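2-hydroxyisobutyryl-CoA synthetase (Aquincola tertiaricarbonis, PDB 6HDY) belongs to the ANL superfamily of AMP-binding enzymes, with a large N-terminal portion and a smaller C-terminal domain. Local coordinates at residues P360-P363 with Q364-G368. Numbering follows the deposited sequence.
Sequences PRLP and QGIFG. With 8LQ ([[(2~{R},3~{S},4~{R},5~{R})-5-(6-aminopurin-9-yl)-3,4-bis(oxidanyl)oxolan-2-yl]methoxy-oxidanyl-phosphoryl] (3~{S})-3-oxidanylbutanoate), chain C; SO4 (sulfate ion), chain E.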
ATOM      1  N   PRO A 360     -31.106   6.808  -9.686  1.00 43.21           N
ATOM      2  CA  PRO A 360     -30.818   8.103 -10.331  1.00 43.07           C
ATOM      3  C   PRO A 360     -29.395   8.032 -10.892  1.00 45.60           C
ATOM      4  O   PRO A 360     -28.584   7.200 -10.448  1.00 44.31           O
ATOM      5  CB  PRO A 360     -30.879   9.111  -9.174  1.00 43.95           C
ATOM      6  CG  PRO A 360     -31.592   8.398  -8.072  1.00 48.32           C
ATOM      7  CD  PRO A 360     -31.187   6.967  -8.224  1.00 43.23           C
ATOM      8  N   ARG A 361     -29.106   8.868 -11.882  1.00 40.91           N
ATOM      9  CA  ARG A 361     -27.842   8.863 -12.589  1.00 38.74           C
ATOM     10  C   ARG A 361     -27.190  10.247 -12.595  1.00 42.87           C
ATOM     11  O   ARG A 361     -27.875  11.263 -12.577  1.00 43.25           O
ATOM     12  CB  ARG A 361     -28.119   8.406 -14.046  1.00 37.33           C
ATOM     13  CG  ARG A 361     -26.902   8.080 -14.898  1.00 33.89           C
ATOM     14  CD  ARG A 361     -27.334   7.546 -16.252  1.00 39.73           C
ATOM     15  NE  ARG A 361     -26.232   6.886 -16.961  1.00 45.92           N
ATOM     16  CZ  ARG A 361     -26.349   6.258 -18.128  1.00 59.84           C
ATOM     17  NH1 ARG A 361     -27.527   6.188 -18.741  1.00 48.30           N
ATOM     18  NH2 ARG A 361     -25.285   5.711 -18.702  1.00 43.05           N
ATOM     19  N   LEU A 362     -25.859  10.260 -12.679  1.00 38.33           N
ATOM     20  CA  LEU A 362     -25.006  11.418 -12.885  1.00 37.67           C
ATOM     21  C   LEU A 362     -24.456  11.167 -14.310  1.00 43.99           C
ATOM     22  O   LEU A 362     -23.394  10.546 -14.463  1.00 42.51           O
ATOM     23  CB  LEU A 362     -23.892  11.509 -11.825  1.00 35.12           C
ATOM     24  CG  LEU A 362     -24.319  11.383 -10.348  1.00 38.99           C
ATOM     25  CD1 LEU A 362     -23.115  11.528  -9.413  1.00 36.82           C
ATOM     26  CD2 LEU A 362     -25.402  12.397  -9.976  1.00 41.56           C
ATOM     27  N   PRO A 363     -25.227  11.571 -15.364  1.00 43.35           N
ATOM     28  CA  PRO A 363     -24.837  11.250 -16.755  1.00 43.95           C
ATOM     29  C   PRO A 363     -23.478  11.744 -17.238  1.00 48.98           C
ATOM     30  O   PRO A 363     -22.939  11.202 -18.219  1.00 50.12           O
ATOM     31  CB  PRO A 363     -25.956  11.882 -17.586  1.00 47.84           C
ATOM     32  CG  PRO A 363     -27.080  12.039 -16.669  1.00 52.37           C
ATOM     33  CD  PRO A 363     -26.506  12.307 -15.335  1.00 46.27           C
ATOM     34  N   GLN A 364     -22.958  12.805 -16.596  1.00 44.17           N
ATOM     35  CA  GLN A 364     -21.687  13.424 -16.946  1.00 43.69           C
ATOM     36  C   GLN A 364     -20.715  13.365 -15.770  1.00 45.44           C
ATOM     37  O   GLN A 364     -19.713  14.099 -15.728  1.00 44.53           O
ATOM     38  CB  GLN A 364     -21.945  14.864 -17.407  1.00 46.58           C
ATOM     39  CG  GLN A 364     -22.588  14.941 -18.788  1.00 53.80           C
ATOM     40  CD  GLN A 364     -23.632  16.015 -18.876  1.00 71.37           C
ATOM     41  OE1 GLN A 364     -23.330  17.213 -18.857  1.00 62.16           O
ATOM     42  NE2 GLN A 364     -24.888  15.608 -19.013  1.00 70.44           N
ATOM     43  N   GLY A 365     -21.005  12.438 -14.853  1.00 41.98           N
ATOM     44  CA  GLY A 365     -20.264  12.238 -13.617  1.00 38.78           C
ATOM     45  C   GLY A 365     -20.281  13.517 -12.798  1.00 41.35           C
ATOM     46  O   GLY A 365     -21.278  14.246 -12.779  1.00 40.76           O
ATOM     47  N   ILE A 366     -19.143  13.832 -12.192  1.00 36.89           N
ATOM     48  CA  ILE A 366     -18.973  14.983 -11.332  1.00 36.09           C
ATOM     49  C   ILE A 366     -17.989  15.925 -12.001  1.00 41.03           C
ATOM     50  O   ILE A 366     -16.887  15.512 -12.387  1.00 39.47           O
ATOM     51  CB  ILE A 366     -18.589  14.511  -9.887  1.00 37.46           C
ATOM     52  CG1 ILE A 366     -19.789  13.780  -9.235  1.00 36.65           C
ATOM     53  CG2 ILE A 366     -18.056  15.682  -8.998  1.00 36.57           C
ATOM     54  CD1 ILE A 366     -19.490  12.930  -8.093  1.00 42.62           C
ATOM     55  N   PHE A 367     -18.419  17.191 -12.168  1.00 39.18           N
ATOM     56  CA  PHE A 367     -17.684  18.244 -12.865  1.00 40.81           C
ATOM     57  C   PHE A 367     -16.432  18.728 -12.136  1.00 44.09           C
ATOM     58  O   PHE A 367     -15.450  19.109 -12.770  1.00 43.81           O
ATOM     59  CB  PHE A 367     -18.622  19.421 -13.185  1.00 44.53           C
ATOM     60  CG  PHE A 367     -19.942  19.031 -13.823  1.00 46.71           C
ATOM     61  CD1 PHE A 367     -19.975  18.245 -14.972  1.00 50.42           C
ATOM     62  CD2 PHE A 367     -21.145  19.478 -13.296  1.00 48.50           C
ATOM     63  CE1 PHE A 367     -21.192  17.901 -15.569  1.00 51.54           C
ATOM     64  CE2 PHE A 367     -22.361  19.132 -13.895  1.00 52.15           C
ATOM     65  CZ  PHE A 367     -22.377  18.343 -15.025  1.00 50.57           C
ATOM     66  N   GLY A 368     -16.486  18.725 -10.815  1.00 40.54           N
ATOM     67  CA  GLY A 368     -15.390  19.185  -9.973  1.00 39.67           C
ATOM     68  C   GLY A 368     -15.886  19.759  -8.669  1.00 41.04           C
ATOM     69  O   GLY A 368     -17.085  19.728  -8.397  1.00 40.25           O
TER
HETATM   70  N9  8LQ C 502     -13.687  12.999  -6.932  1.00 38.02           N
HETATM   71  C8  8LQ C 502     -13.570  11.741  -6.479  1.00 39.25           C
HETATM   72  N7  8LQ C 502     -14.050  10.910  -7.397  1.00 39.26           N
HETATM   73  C5  8LQ C 502     -14.495  11.653  -8.424  1.00 39.51           C
HETATM   74  C6  8LQ C 502     -15.023  11.349  -9.631  1.00 36.41           C
HETATM   75  N6  8LQ C 502     -15.235  10.074  -9.921  1.00 30.16           N
HETATM   76  N1  8LQ C 502     -15.369  12.302 -10.516  1.00 38.77           N
HETATM   77  C2  8LQ C 502     -15.151  13.651 -10.224  1.00 35.87           C
HETATM   78  N3  8LQ C 502     -14.541  13.938  -9.012  1.00 36.00           N
HETATM   79  C4  8LQ C 502     -14.258  12.948  -8.132  1.00 38.60           C
HETATM   80  CAA 8LQ C 502     -11.529   7.642  -2.078  0.50 17.86           C
HETATM   81  CAZ 8LQ C 502     -12.070   7.874  -3.514  0.50 21.54           C
HETATM   82  OAE 8LQ C 502     -11.009   7.738  -4.454  0.50 17.92           O
HETATM   83  CAL 8LQ C 502     -12.703   9.268  -3.688  0.50 28.86           C
HETATM   84  CAS 8LQ C 502     -11.708  10.370  -3.300  0.50 38.33           C
HETATM   85  OAC 8LQ C 502     -10.818  10.696  -4.081  0.50 40.65           O
HETATM   86  OAQ 8LQ C 502     -11.851  10.871  -2.020  1.00 43.29           O
HETATM   87  PBC 8LQ C 502     -11.123  12.205  -1.520  1.00 41.42           P
HETATM   88  OAH 8LQ C 502      -9.574  11.859  -1.576  1.00 41.96           O
HETATM   89  OAD 8LQ C 502     -11.562  12.646  -0.184  1.00 50.88           O
HETATM   90  O5' 8LQ C 502     -11.513  13.289  -2.601  1.00 37.90           O
HETATM   91  C5' 8LQ C 502     -12.904  13.460  -2.864  1.00 34.53           C
HETATM   92  C4' 8LQ C 502     -13.089  14.500  -3.939  1.00 32.16           C
HETATM   93  O4' 8LQ C 502     -12.410  14.068  -5.148  1.00 31.98           O
HETATM   94  C3' 8LQ C 502     -14.519  14.523  -4.276  1.00 32.79           C
HETATM   95  O3' 8LQ C 502     -15.235  15.414  -3.376  1.00 32.30           O
HETATM   96  C2' 8LQ C 502     -14.468  15.051  -5.712  1.00 34.30           C
HETATM   97  O2' 8LQ C 502     -14.172  16.503  -5.747  1.00 35.31           O
HETATM   98  C1' 8LQ C 502     -13.289  14.281  -6.261  1.00 31.59           C
HETATM   99  S   SO4 E 504     -28.267   6.084 -22.084  1.00118.36           S
HETATM  100  O1  SO4 E 504     -29.336   6.036 -21.079  1.00117.24           O
HETATM  101  O2  SO4 E 504     -26.990   5.641 -21.522  1.00118.32           O
HETATM  102  O3  SO4 E 504     -28.608   5.200 -23.200  1.00118.90           O
HETATM  103  O4  SO4 E 504     -28.122   7.462 -22.556  1.00118.97           O
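Leu362 and Gly365 close a type I beta turn that passes the chain from the end strand 361-362 of one antiparallel sheet to the edge strand 366-369 of another. The evidence is one backbone bond, Gly365 N to Leu362 O at 3.1 Å, with an N-H...O angle of 154°. Gly365 then takes a positive phi of 59°, which favours glycine.

The tight side is apolar. Leu362 and Ile366 run side by side in the same direction, and Leu362 CD1 lies 4.0 Å from Ile366 CG1. In Ile366 chi1 of -68° sets CG1 beside the backbone N, facing the leucine, while CG2 stands anti to that N and turns to the bound 8LQ. The closest approach to this ligand is made by the backbone, with Ile366 O 3.3 Å from 8LQ C2 on the adenine; Ile366 CB and CG2 lie beside it, 3.6 and 3.8 Å from the same C2, making Ile366 part of this ligand's pocket. Met297 and Thr346 touch both aliphatic chains, joining the two sheets around them.

The opposite character appears at the turn's corners, where Pro363 is partly exposed and Gln364 exposed. Gln364 NE2 stays at 4.1 Å from Pro363 CB, a loose approach. Arg361 has its chain extended from CG to NE, reaching a sulfate ion, probably from the crystallisation liquor; NH2 also bonds Asp295 O. The sulfate meets the guanidinium at its edge, with Arg361 NH1 to sulfate O2 at 2.9 Å and a weak second bond from NH1 to O1.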